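Local atomic coordinates of molybdopterin synthase catalytic subunit (Helicobacter pylori, PDB entry 3RPF), a protein that probably converts precursor Z into molybdopterin, building the dithiolene group with sulfur delivered by its partner MoaD. Residues G31-F36 / V95-N100; G38-E43 / V85-S90; Q47-D52 / K123-H128; L72-K77 / K102-L107. All blocks are in the same frame, centred on the assembly; numbering follows the deposited sequence. Where two conformers were deposited one is given.

Contact 1: residues G31-F36 / V95-N100. With SO4 (sulfate ion), chain E.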
loop_
_atom_site.group_PDB
_atom_site.type_symbol
_atom_site.label_atom_id
_atom_site.label_comp_id
_atom_site.label_asym_id
_atom_site.label_seq_id
_atom_site.Cartn_x
_atom_site.Cartn_y
_atom_site.Cartn_z
ATOM N N GLY A 31 -1.531 14.178 1.238
ATOM C CA GLY A 31 -2.363 13.690 2.332
ATOM C C GLY A 31 -2.420 12.180 2.366
ATOM O O GLY A 31 -2.958 11.598 3.312
ATOM N N ALA A 32 -1.883 11.541 1.326
ATOM C CA ALA A 32 -1.912 10.068 1.230
ATOM C C ALA A 32 -0.582 9.492 0.775
ATOM O O ALA A 32 0.003 9.937 -0.225
ATOM C CB ALA A 32 -3.028 9.600 0.297
ATOM N N PHE A 33 -0.129 8.466 1.488
ATOM C CA PHE A 33 1.238 7.975 1.310
ATOM C C PHE A 33 1.206 6.448 1.366
ATOM O O PHE A 33 1.012 5.875 2.447
ATOM C CB PHE A 33 2.096 8.587 2.429
ATOM C CG PHE A 33 3.566 8.215 2.396
ATOM C CD1 PHE A 33 4.451 8.889 1.572
ATOM C CD2 PHE A 33 4.065 7.235 3.241
ATOM C CE1 PHE A 33 5.810 8.568 1.571
ATOM C CE2 PHE A 33 5.411 6.915 3.254
ATOM C CZ PHE A 33 6.288 7.584 2.411
ATOM N N CYS A 34 1.363 5.792 0.209
ATOM C CA CYS A 34 1.357 4.330 0.141
ATOM C C CYS A 34 2.737 3.769 -0.167
ATOM O O CYS A 34 3.366 4.170 -1.146
ATOM C CB CYS A 34 0.429 3.853 -0.962
ATOM S SG CYS A 34 -1.135 4.722 -1.063
ATOM N N VAL A 35 3.182 2.807 0.637
ATOM C CA VAL A 35 4.506 2.215 0.485
ATOM C C VAL A 35 4.385 0.703 0.368
ATOM O O VAL A 35 3.534 0.081 1.023
ATOM C CB VAL A 35 5.395 2.517 1.700
ATOM C CG1 VAL A 35 6.664 1.685 1.646
ATOM C CG2 VAL A 35 5.721 3.997 1.766
ATOM N N PHE A 36 5.213 0.125 -0.491
ATOM C CA PHE A 36 5.409 -1.310 -0.517
ATOM C C PHE A 36 6.889 -1.614 -0.373
ATOM O O PHE A 36 7.728 -0.962 -0.998
ATOM C CB PHE A 36 4.907 -1.931 -1.822
ATOM C CG PHE A 36 5.053 -3.425 -1.854
ATOM C CD1 PHE A 36 4.061 -4.243 -1.321
ATOM C CD2 PHE A 36 6.185 -4.014 -2.375
ATOM C CE1 PHE A 36 4.196 -5.622 -1.333
ATOM C CE2 PHE A 36 6.325 -5.410 -2.388
ATOM C CZ PHE A 36 5.333 -6.202 -1.867
ATOM N N VAL A 95 6.718 3.829 -3.741
ATOM C CA VAL A 95 5.811 4.747 -3.060
ATOM C C VAL A 95 4.898 5.366 -4.089
ATOM O O VAL A 95 5.318 5.679 -5.208
ATOM C CB VAL A 95 6.591 5.860 -2.340
ATOM C CG1 VAL A 95 7.459 6.629 -3.348
ATOM C CG2 VAL A 95 5.649 6.798 -1.611
ATOM N N SER A 96 3.636 5.515 -3.706
ATOM C CA SER A 96 2.654 6.208 -4.509
ATOM C C SER A 96 2.043 7.170 -3.530
ATOM O O SER A 96 1.493 6.735 -2.501
ATOM C CB SER A 96 1.597 5.218 -4.994
ATOM O OG SER A 96 0.528 5.895 -5.641
HETATM N N MSE A 97 2.145 8.473 -3.805
HETATM C CA MSE A 97 1.624 9.460 -2.840
HETATM C C MSE A 97 0.978 10.620 -3.567
HETATM O O MSE A 97 1.323 10.912 -4.712
HETATM C CB MSE A 97 2.752 9.974 -1.936
HETATM C CG MSE A 97 4.002 10.438 -2.735
HETATM SE SE MSE A 97 5.514 10.990 -1.620
HETATM C CE MSE A 97 7.004 10.608 -2.848
ATOM N N GLY A 98 0.027 11.276 -2.915
ATOM C CA GLY A 98 -0.589 12.409 -3.542
ATOM C C GLY A 98 -1.515 13.144 -2.605
ATOM O O GLY A 98 -1.573 12.894 -1.387
ATOM N N LYS A 99 -2.265 14.060 -3.186
ATOM C CA LYS A 99 -3.213 14.825 -2.425
ATOM C C LYS A 99 -4.288 13.916 -1.846
ATOM O O LYS A 99 -4.548 13.975 -0.641
ATOM C CB LYS A 99 -3.815 15.916 -3.314
ATOM C CG LYS A 99 -4.967 16.685 -2.686
ATOM C CD LYS A 99 -5.299 17.918 -3.545
ATOM C CE LYS A 99 -6.742 18.355 -3.364
ATOM N NZ LYS A 99 -6.900 19.843 -3.376
ATOM N N ASN A 100 -4.886 13.075 -2.693
ATOM C CA ASN A 100 -6.026 12.233 -2.308
ATOM C C ASN A 100 -5.686 10.740 -2.316
ATOM O O ASN A 100 -4.865 10.296 -3.107
ATOM C CB ASN A 100 -7.207 12.492 -3.241
ATOM C CG ASN A 100 -7.798 13.876 -3.058
ATOM O OD1 ASN A 100 -7.628 14.753 -3.909
ATOM N ND2 ASN A 100 -8.497 14.081 -1.946
HETATM S S SO4 E . -8.620 11.247 1.240
HETATM O O1 SO4 E . -8.934 11.366 -0.181
HETATM O O2 SO4 E . -7.185 11.424 1.458
HETATM O O3 SO4 E . -9.358 12.281 1.956
HETATM O O4 SO4 E . -9.001 9.929 1.743
#

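Contact 2: residues G38-E43 / V85-S90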
loop_
_atom_site.group_PDB
_atom_site.type_symbol
_atom_site.label_atom_id
_atom_site.label_comp_id
_atom_site.label_asym_id
_atom_site.label_seq_id
_atom_site.Cartn_x
_atom_site.Cartn_y
_atom_site.Cartn_z
ATOM N N GLY A 38 9.463 -4.982 -0.549
ATOM C CA GLY A 38 9.714 -6.402 -0.760
ATOM C C GLY A 38 10.960 -6.810 0.008
ATOM O O GLY A 38 12.047 -6.260 -0.217
ATOM N N ILE A 39 10.795 -7.759 0.928
ATOM C CA ILE A 39 11.850 -8.153 1.845
ATOM C C ILE A 39 12.243 -9.582 1.551
ATOM O O ILE A 39 11.381 -10.437 1.392
ATOM C CB ILE A 39 11.348 -8.115 3.290
ATOM C CG1 ILE A 39 10.935 -6.696 3.674
ATOM C CG2 ILE A 39 12.406 -8.691 4.235
ATOM C CD1 ILE A 39 10.048 -6.641 4.904
ATOM N N VAL A 40 13.546 -9.849 1.464
ATOM C CA VAL A 40 13.992 -11.201 1.187
ATOM C C VAL A 40 13.746 -12.067 2.414
ATOM O O VAL A 40 14.221 -11.775 3.511
ATOM C CB VAL A 40 15.481 -11.229 0.785
ATOM C CG1 VAL A 40 15.969 -12.659 0.679
ATOM C CG2 VAL A 40 15.692 -10.482 -0.539
ATOM N N ARG A 41 12.990 -13.139 2.238
ATOM C CA ARG A 41 12.731 -14.016 3.361
ATOM C C ARG A 41 13.497 -15.321 3.210
ATOM O O ARG A 41 13.864 -15.722 2.100
ATOM C CB ARG A 41 11.234 -14.271 3.517
ATOM C CG ARG A 41 10.535 -14.737 2.267
ATOM C CD ARG A 41 9.058 -15.009 2.550
ATOM N NE ARG A 41 8.877 -15.971 3.640
ATOM C CZ ARG A 41 8.813 -17.292 3.470
ATOM N NH1 ARG A 41 8.918 -17.817 2.253
ATOM N NH2 ARG A 41 8.645 -18.093 4.513
ATOM N N LYS A 42 13.755 -15.966 4.337
ATOM C CA LYS A 42 14.435 -17.246 4.332
ATOM C C LYS A 42 13.471 -18.322 3.868
ATOM O O LYS A 42 12.435 -18.561 4.497
ATOM C CB LYS A 42 14.979 -17.571 5.715
ATOM C CG LYS A 42 15.516 -18.991 5.834
ATOM C CD LYS A 42 16.144 -19.226 7.192
ATOM C CE LYS A 42 16.478 -20.696 7.404
ATOM N NZ LYS A 42 17.181 -20.926 8.703
ATOM N N GLU A 43 13.803 -18.937 2.739
ATOM C CA GLU A 43 13.084 -20.097 2.247
ATOM C C GLU A 43 14.080 -21.237 2.168
ATOM O O GLU A 43 15.164 -21.076 1.596
ATOM C CB GLU A 43 12.486 -19.831 0.864
ATOM C CG GLU A 43 11.773 -21.051 0.301
ATOM C CD GLU A 43 11.196 -20.846 -1.085
ATOM O OE1 GLU A 43 11.745 -20.028 -1.865
ATOM O OE2 GLU A 43 10.189 -21.526 -1.394
ATOM N N VAL A 85 21.246 -9.687 -2.223
ATOM C CA VAL A 85 20.488 -9.206 -1.092
ATOM C C VAL A 85 20.251 -10.372 -0.130
ATOM O O VAL A 85 19.663 -11.364 -0.491
ATOM C CB VAL A 85 19.165 -8.603 -1.550
ATOM C CG1 VAL A 85 18.470 -7.934 -0.431
ATOM C CG2 VAL A 85 19.385 -7.672 -2.702
ATOM N N LEU A 86 20.706 -10.232 1.095
ATOM C CA LEU A 86 20.595 -11.289 2.078
ATOM C C LEU A 86 19.239 -11.363 2.782
ATOM O O LEU A 86 18.481 -10.422 2.763
ATOM C CB LEU A 86 21.721 -11.181 3.100
ATOM C CG LEU A 86 23.121 -10.986 2.540
ATOM C CD1 LEU A 86 24.124 -10.871 3.643
ATOM C CD2 LEU A 86 23.500 -12.063 1.582
ATOM N N ILE A 87 18.990 -12.481 3.444
ATOM C CA ILE A 87 17.744 -12.721 4.139
ATOM C C ILE A 87 17.548 -11.618 5.137
ATOM O O ILE A 87 18.464 -11.231 5.811
ATOM C CB ILE A 87 17.844 -13.972 4.997
ATOM C CG1 ILE A 87 17.899 -15.232 4.146
ATOM C CG2 ILE A 87 16.754 -13.970 6.032
ATOM C CD1 ILE A 87 16.904 -15.260 3.069
ATOM N N GLY A 88 16.330 -11.121 5.228
ATOM C CA GLY A 88 16.003 -10.042 6.133
ATOM C C GLY A 88 16.179 -8.659 5.531
ATOM O O GLY A 88 15.699 -7.669 6.098
ATOM N N GLN A 89 16.860 -8.572 4.391
ATOM C CA GLN A 89 17.116 -7.281 3.751
ATOM C C GLN A 89 16.098 -6.985 2.651
ATOM O O GLN A 89 15.488 -7.905 2.096
ATOM C CB GLN A 89 18.542 -7.226 3.185
ATOM C CG GLN A 89 19.628 -7.460 4.227
ATOM C CD GLN A 89 21.023 -7.146 3.715
ATOM O OE1 GLN A 89 21.369 -7.451 2.568
ATOM N NE2 GLN A 89 21.836 -6.538 4.570
ATOM N N SER A 90 15.926 -5.703 2.332
ATOM C CA SER A 90 14.927 -5.281 1.350
ATOM C C SER A 90 15.498 -5.160 -0.053
ATOM O O SER A 90 16.611 -4.673 -0.243
ATOM C CB SER A 90 14.293 -3.947 1.773
ATOM O OG SER A 90 13.802 -4.023 3.102
#

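Contact 3: residues Q47-D52 / K123-H128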
loop_
_atom_site.group_PDB
_atom_site.type_symbol
_atom_site.label_atom_id
_atom_site.label_comp_id
_atom_site.label_asym_id
_atom_site.label_seq_id
_atom_site.Cartn_x
_atom_site.Cartn_y
_atom_site.Cartn_z
ATOM N N GLN A 47 20.720 -18.309 1.241
ATOM C CA GLN A 47 21.427 -17.212 1.889
ATOM C C GLN A 47 20.764 -15.877 1.581
ATOM O O GLN A 47 20.927 -14.901 2.320
ATOM C CB GLN A 47 22.879 -17.180 1.397
ATOM C CG GLN A 47 23.668 -18.419 1.762
ATOM C CD GLN A 47 24.899 -18.567 0.896
ATOM O OE1 GLN A 47 24.801 -18.610 -0.334
ATOM N NE2 GLN A 47 26.066 -18.620 1.526
ATOM N N GLY A 48 20.020 -15.834 0.479
ATOM C CA GLY A 48 19.374 -14.601 0.051
ATOM C C GLY A 48 19.059 -14.691 -1.429
ATOM O O GLY A 48 18.998 -15.793 -1.990
ATOM N N LEU A 49 18.852 -13.543 -2.067
ATOM C CA LEU A 49 18.551 -13.529 -3.481
ATOM C C LEU A 49 19.561 -12.646 -4.189
ATOM O O LEU A 49 20.279 -11.867 -3.552
ATOM C CB LEU A 49 17.144 -12.992 -3.736
ATOM C CG LEU A 49 15.935 -13.629 -3.047
ATOM C CD1 LEU A 49 14.689 -12.773 -3.273
ATOM C CD2 LEU A 49 15.694 -15.065 -3.515
ATOM N N SER A 50 19.608 -12.762 -5.510
ATOM C CA SER A 50 20.463 -11.902 -6.316
ATOM C C SER A 50 19.681 -11.458 -7.543
ATOM O O SER A 50 18.836 -12.201 -8.053
ATOM C CB SER A 50 21.739 -12.622 -6.722
ATOM O OG SER A 50 22.654 -11.706 -7.297
ATOM N N PHE A 51 19.929 -10.238 -8.006
ATOM C CA PHE A 51 19.158 -9.707 -9.125
ATOM C C PHE A 51 20.048 -9.218 -10.282
ATOM O O PHE A 51 21.100 -8.611 -10.051
ATOM C CB PHE A 51 18.254 -8.570 -8.654
ATOM C CG PHE A 51 17.242 -8.978 -7.597
ATOM C CD1 PHE A 51 15.993 -9.472 -7.956
ATOM C CD2 PHE A 51 17.543 -8.852 -6.256
ATOM C CE1 PHE A 51 15.055 -9.846 -6.986
ATOM C CE2 PHE A 51 16.602 -9.220 -5.269
ATOM C CZ PHE A 51 15.366 -9.715 -5.642
ATOM N N ASP A 52 19.635 -9.508 -11.516
ATOM C CA ASP A 52 20.156 -8.800 -12.693
ATOM C C ASP A 52 19.084 -7.838 -13.207
ATOM O O ASP A 52 17.887 -8.153 -13.166
ATOM C CB ASP A 52 20.514 -9.766 -13.816
ATOM C CG ASP A 52 21.718 -10.634 -13.497
ATOM O OD1 ASP A 52 22.548 -10.258 -12.632
ATOM O OD2 ASP A 52 21.830 -11.709 -14.128
ATOM N N LYS A 123 15.655 -12.882 -11.214
ATOM C CA LYS A 123 15.891 -13.250 -9.824
ATOM C C LYS A 123 16.559 -14.606 -9.726
ATOM O O LYS A 123 16.198 -15.532 -10.453
ATOM C CB LYS A 123 14.572 -13.276 -9.045
ATOM C CG LYS A 123 14.685 -13.869 -7.648
ATOM C CD LYS A 123 13.476 -13.493 -6.764
ATOM C CE LYS A 123 12.255 -14.311 -7.122
ATOM N NZ LYS A 123 11.064 -13.921 -6.289
ATOM N N TYR A 124 17.512 -14.714 -8.803
ATOM C CA TYR A 124 18.212 -15.959 -8.522
ATOM C C TYR A 124 18.180 -16.223 -7.021
ATOM O O TYR A 124 18.356 -15.299 -6.218
ATOM C CB TYR A 124 19.669 -15.844 -8.943
ATOM C CG TYR A 124 19.893 -15.428 -10.384
ATOM C CD1 TYR A 124 20.239 -16.367 -11.350
ATOM C CD2 TYR A 124 19.778 -14.102 -10.771
ATOM C CE1 TYR A 124 20.464 -15.989 -12.676
ATOM C CE2 TYR A 124 19.998 -13.712 -12.093
ATOM C CZ TYR A 124 20.335 -14.660 -13.036
ATOM O OH TYR A 124 20.550 -14.273 -14.343
ATOM N N ASP A 125 17.987 -17.475 -6.637
ATOM C CA ASP A 125 18.164 -17.900 -5.255
ATOM C C ASP A 125 19.667 -17.991 -4.971
ATOM O O ASP A 125 20.404 -18.482 -5.795
ATOM C CB ASP A 125 17.521 -19.269 -5.042
ATOM C CG ASP A 125 16.003 -19.226 -5.098
ATOM O OD1 ASP A 125 15.426 -18.287 -4.550
ATOM O OD2 ASP A 125 15.388 -20.131 -5.691
ATOM N N LEU A 126 20.125 -17.533 -3.817
ATOM C CA LEU A 126 21.524 -17.703 -3.461
ATOM C C LEU A 126 21.636 -18.949 -2.587
ATOM O O LEU A 126 21.195 -18.943 -1.458
ATOM C CB LEU A 126 22.031 -16.504 -2.671
ATOM C CG LEU A 126 22.516 -15.298 -3.453
ATOM C CD1 LEU A 126 23.228 -14.290 -2.585
ATOM C CD2 LEU A 126 23.370 -15.742 -4.589
ATOM N N ILE A 127 22.226 -20.008 -3.119
ATOM C CA ILE A 127 22.447 -21.236 -2.366
ATOM C C ILE A 127 23.878 -21.715 -2.514
ATOM O O ILE A 127 24.351 -21.849 -3.610
ATOM C CB ILE A 127 21.527 -22.345 -2.846
ATOM C CG1 ILE A 127 20.180 -21.769 -3.235
ATOM C CG2 ILE A 127 21.325 -23.358 -1.770
ATOM C CD1 ILE A 127 19.140 -22.769 -3.368
ATOM N N HIS A 128 24.551 -22.008 -1.413
ATOM C CA HIS A 128 25.927 -22.484 -1.478
ATOM C C HIS A 128 26.831 -21.489 -2.187
ATOM O O HIS A 128 27.800 -21.885 -2.812
ATOM C CB HIS A 128 25.992 -23.827 -2.213
ATOM C CG HIS A 128 25.047 -24.852 -1.672
ATOM N ND1 HIS A 128 24.984 -25.172 -0.334
ATOM C CD2 HIS A 128 24.123 -25.628 -2.290
ATOM C CE1 HIS A 128 24.064 -26.104 -0.149
ATOM N NE2 HIS A 128 23.527 -26.395 -1.320
#

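Contact 4: residues L72-K77 / K102-L107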
loop_
_atom_site.group_PDB
_atom_site.type_symbol
_atom_site.label_atom_id
_atom_site.label_comp_id
_atom_site.label_asym_id
_atom_site.label_seq_id
_atom_site.Cartn_x
_atom_site.Cartn_y
_atom_site.Cartn_z
ATOM N N LEU A 72 -2.265 12.034 -12.977
ATOM C CA LEU A 72 -3.355 11.854 -12.018
ATOM C C LEU A 72 -3.061 12.524 -10.687
ATOM O O LEU A 72 -3.778 12.309 -9.718
ATOM C CB LEU A 72 -3.626 10.369 -11.782
ATOM C CG LEU A 72 -4.181 9.579 -12.963
ATOM C CD1 LEU A 72 -4.479 8.156 -12.539
ATOM C CD2 LEU A 72 -5.429 10.236 -13.485
ATOM N N GLY A 73 -2.000 13.323 -10.631
ATOM C CA GLY A 73 -1.679 14.045 -9.406
ATOM C C GLY A 73 -0.935 13.189 -8.394
ATOM O O GLY A 73 -0.843 13.546 -7.222
ATOM N N VAL A 74 -0.392 12.061 -8.844
ATOM C CA VAL A 74 0.303 11.129 -7.956
ATOM C C VAL A 74 1.799 11.035 -8.271
ATOM O O VAL A 74 2.182 10.878 -9.429
ATOM C CB VAL A 74 -0.316 9.729 -8.078
ATOM C CG1 VAL A 74 0.508 8.684 -7.322
ATOM C CG2 VAL A 74 -1.765 9.758 -7.571
ATOM N N VAL A 75 2.633 11.136 -7.234
ATOM C CA VAL A 75 4.062 10.886 -7.358
ATOM C C VAL A 75 4.358 9.415 -7.140
ATOM O O VAL A 75 4.089 8.859 -6.065
ATOM C CB VAL A 75 4.879 11.672 -6.340
ATOM C CG1 VAL A 75 6.348 11.241 -6.399
ATOM C CG2 VAL A 75 4.761 13.166 -6.607
ATOM N N LEU A 76 4.921 8.782 -8.157
ATOM C CA LEU A 76 5.238 7.365 -8.069
ATOM C C LEU A 76 6.730 7.199 -8.262
ATOM O O LEU A 76 7.279 7.607 -9.292
ATOM C CB LEU A 76 4.472 6.604 -9.146
ATOM C CG LEU A 76 4.696 5.089 -9.224
ATOM C CD1 LEU A 76 4.203 4.384 -7.953
ATOM C CD2 LEU A 76 3.997 4.521 -10.460
ATOM N N LYS A 77 7.399 6.623 -7.267
ATOM C CA LYS A 77 8.841 6.368 -7.370
ATOM C C LYS A 77 9.166 4.990 -6.862
ATOM O O LYS A 77 8.377 4.388 -6.115
ATOM C CB LYS A 77 9.624 7.408 -6.569
ATOM C CG LYS A 77 9.365 8.826 -7.058
ATOM C CD LYS A 77 10.153 9.842 -6.254
ATOM C CE LYS A 77 9.978 11.236 -6.850
ATOM N NZ LYS A 77 10.824 12.244 -6.150
ATOM N N LYS A 102 -7.495 8.172 -3.222
ATOM C CA LYS A 102 -8.126 7.308 -4.214
ATOM C C LYS A 102 -7.205 6.985 -5.395
ATOM O O LYS A 102 -6.944 5.806 -5.677
ATOM C CB LYS A 102 -9.475 7.874 -4.666
ATOM C CG LYS A 102 -9.970 7.361 -6.021
ATOM C CD LYS A 102 -11.295 8.035 -6.413
ATOM C CE LYS A 102 -11.459 8.134 -7.927
ATOM N NZ LYS A 102 -10.611 9.207 -8.541
ATOM N N ASN A 103 -6.695 8.003 -6.078
ATOM C CA ASN A 103 -5.786 7.734 -7.199
ATOM C C ASN A 103 -4.480 7.110 -6.740
ATOM O O ASN A 103 -3.912 6.272 -7.437
ATOM C CB ASN A 103 -5.486 8.997 -8.011
ATOM C CG ASN A 103 -6.727 9.609 -8.621
ATOM O OD1 ASN A 103 -7.773 8.969 -8.708
ATOM N ND2 ASN A 103 -6.612 10.860 -9.055
ATOM N N ALA A 104 -3.984 7.534 -5.583
ATOM C CA ALA A 104 -2.717 6.998 -5.074
ATOM C C ALA A 104 -2.826 5.502 -4.828
ATOM O O ALA A 104 -1.915 4.737 -5.159
ATOM C CB ALA A 104 -2.317 7.707 -3.794
ATOM N N LEU A 105 -3.933 5.081 -4.228
ATOM C CA LEU A 105 -4.130 3.660 -3.948
ATOM C C LEU A 105 -4.356 2.844 -5.223
ATOM O O LEU A 105 -3.944 1.692 -5.303
ATOM C CB LEU A 105 -5.312 3.463 -2.997
ATOM C CG LEU A 105 -5.011 3.770 -1.534
ATOM C CD1 LEU A 105 -6.310 3.886 -0.731
ATOM C CD2 LEU A 105 -4.132 2.700 -0.956
ATOM N N GLU A 106 -5.030 3.430 -6.206
ATOM C CA GLU A 106 -5.313 2.720 -7.447
ATOM C C GLU A 106 -4.029 2.512 -8.240
ATOM O O GLU A 106 -3.763 1.411 -8.718
ATOM C CB GLU A 106 -6.344 3.482 -8.292
ATOM N N LEU A 107 -3.220 3.556 -8.370
ATOM C CA LEU A 107 -1.944 3.411 -9.085
ATOM C C LEU A 107 -1.027 2.406 -8.388
ATOM O O LEU A 107 -0.321 1.632 -9.031
ATOM C CB LEU A 107 -1.252 4.757 -9.203
ATOM C CG LEU A 107 -1.770 5.608 -10.353
ATOM C CD1 LEU A 107 -1.517 7.069 -10.066
ATOM C CD2 LEU A 107 -1.088 5.178 -11.641
HETATM O O HOH W 1 -4.661 12.349 -7.225
#

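Contact 1: residues G31-F36 / V95-N100
F33 and M97 face each other as a non-hydrogen-bonded pair of two antiparallel strands. Their side chains lie side by side and point the same way. M97 is a selenomethionine, and M97 SE sits at the edge of the F33 ring, close to its plane, 4.0 Å from F33 CD1. This is a Met-aromatic contact. M97 reaches it with CG set between its backbone N and carbonyl carbon (chi1 50°) and the chain extended beyond. V95 meets the same ring obliquely, with its CG2 3.6 Å from CE1 of F33. C34 and S96, whose side chains lie on the other face of the sheet, are a hydrogen-bonded pair. C34 N donates to S96 O at 2.9 Å, and S96 N donates back to C34 O. Where strand 32-39 starts and strand 90-98 ends, G31 N and A32 N both donate to G98 O, at 2.9 and 3.0 Å, a classic beta bulge. Beyond it, N100, substrate-binding by similarity, donates from ND2 to O1 of a sulfate ion, probably from the crystallisation liquor, at 3.3 Å; R101 also binds this ion. Helix 14-27 packs on the side of F33, V35 and M97. Helix 101-118 packs on the side of C34, and S96 OG bonds to A104 O there. Strand 74-82 flanks 90-98, while F33-F36 pair with an antiparallel strand of the second subunit, so the sheet continues across the dimer interface.

Contact 2: residues G38-E43 / V85-S90
V40 packs against a type II beta turn, L86 to Q89, just where strand 32-39 ends. Its CB lies close to two turn carbonyl oxygens, 3.6 Å from Q89 O and 3.7 Å from L86 O. From there the branches part. CG1, anti to the backbone N (chi1 173°), meets CD1 of I87 at 3.7 Å, and the two side chains cross at about a right angle. CG2 turns the other way and touches CG1 of V85 at 3.8 Å. The V40 backbone is held as well. Its N donates to Q89 O in a nearly straight bond, 170° at the hydrogen, and its O accepts from G88 N at 2.8 Å. G88 has a positive phi, as the third residue of a type II turn requires. Next to this, I39, just before V40, and S90, just after the turn, form an antiparallel non-hydrogen-bonded pair. I39, V40 and R41 are substrate-binding by similarity, so the turn packs directly on a segment that probably belongs to the active site. R41 NE and K42 N bond to N29 of the second subunit. The tip of I87 also touches the backbone after V40: its CD1 lies 3.2 Å from R41 O and 3.4 Å from K42 CA.

Contact 3: residues Q47-D52 / K123-H128
The ring of Y124 has the carbonyl oxygen of S50 at its edge, in the ring plane, with O 3.4 Å from CD2. The D52 and Y124 side chains cross obliquely, with carboxylate and ring planes 64° apart. D52 OD2 is 2.9 Å from Y124 OH, a weak and doubtful hydrogen bond, since the placing of the Y124 hydroxyl is uncertain. R131 forms a cation-pi contact with the Y124 ring and a salt bridge with D52. The second ring, F51, lies beside K123, the two pointing the same way, and CE1 is 4.0 Å from CD of the lysine. K123 bends at its third torsion (chi3 76°), and its CD also touches CD1 of L49 at 3.8 Å. L49 spreads its other methyl, CD2, to 3.4 Å from OD1 of D125, whose carboxylate has a salt bridge to R137. On the face of S50 and Y124, L126 lays CB 3.2 Å from G48 O and brings CD2 to CB of S50. The backbones pair through S50 and Y124, which bond N to O in both directions, and Q47 N donates to L126 O. F51 and K123 also pack on G74 and C72 of the molybdopterin converting factor chain. The antiparallel pair thus forms part of the MoaE sheet that carries K123, Y124 and D125, substrate-binding by similarity, beside the bound MoaD partner.

Contact 4: residues L72-K77 / K102-L107
L72 O is gripped by two donors. A water donates to L72 O with its oxygen 2.6 Å away, and N103 ND2 donates to the same L72 O over a longer 3.3 Å. ND2 lies in the carbonyl plane of L72, on a lone pair, while L72 O stands 16° out of the amide plane of N103. The same water also accepts weakly from ND2, closing a small triangle of polar atoms. The amide is held at its other end too, since K102 NZ donates to OD1 of N103 at 2.9 Å. These bonds help to fix the rotation of the amide. With CG anti to the carbonyl carbon (chi1 -61°), N103 directs its amide to L72 O. Its CB rests against CG2 of V74. Next to the polar group the contact turns apolar. CD1 of L107 reaches V74 at CB, 3.5 Å away, and the two side chains slide past each other in opposite directions. The same CD1 touches CD1 of L72 at 4.0 Å. CG2 of V74 also leans on the backbone of A104, 3.7 Å from its N. W65 and A69 of helix 55-71 pack on L107. G73, with positive phi, is the C-prime residue of the Schellman motif that ends this helix. Helix 101-118 thus packs on one face of the mixed sheet, at the start of strand 74-82, as a layer of an alpha/beta fold.

Overall arrangement
From the N terminus, strand 32-39 supplies the first segments of contacts 1 and 2. Strand 48-53 then enters contact 3, and the chain passes through helix 55-71 to the start of contact 4. Segment 85-90 closes contact 2, then 95-100 closes contact 1, 102-107 closes contact 4 and 123-128 closes contact 3. Contact 2 therefore nests within contact 1, and contact 4 within contact 3; the other pairings cross. Contacts 1 and 4 adjoin, through M97 with V75 and S96 with A104, and tie the mixed sheet to helix 101-118. Contacts 2 and 3 meet at V85 and L49, joining the end of that sheet to the antiparallel sheet beside MoaD.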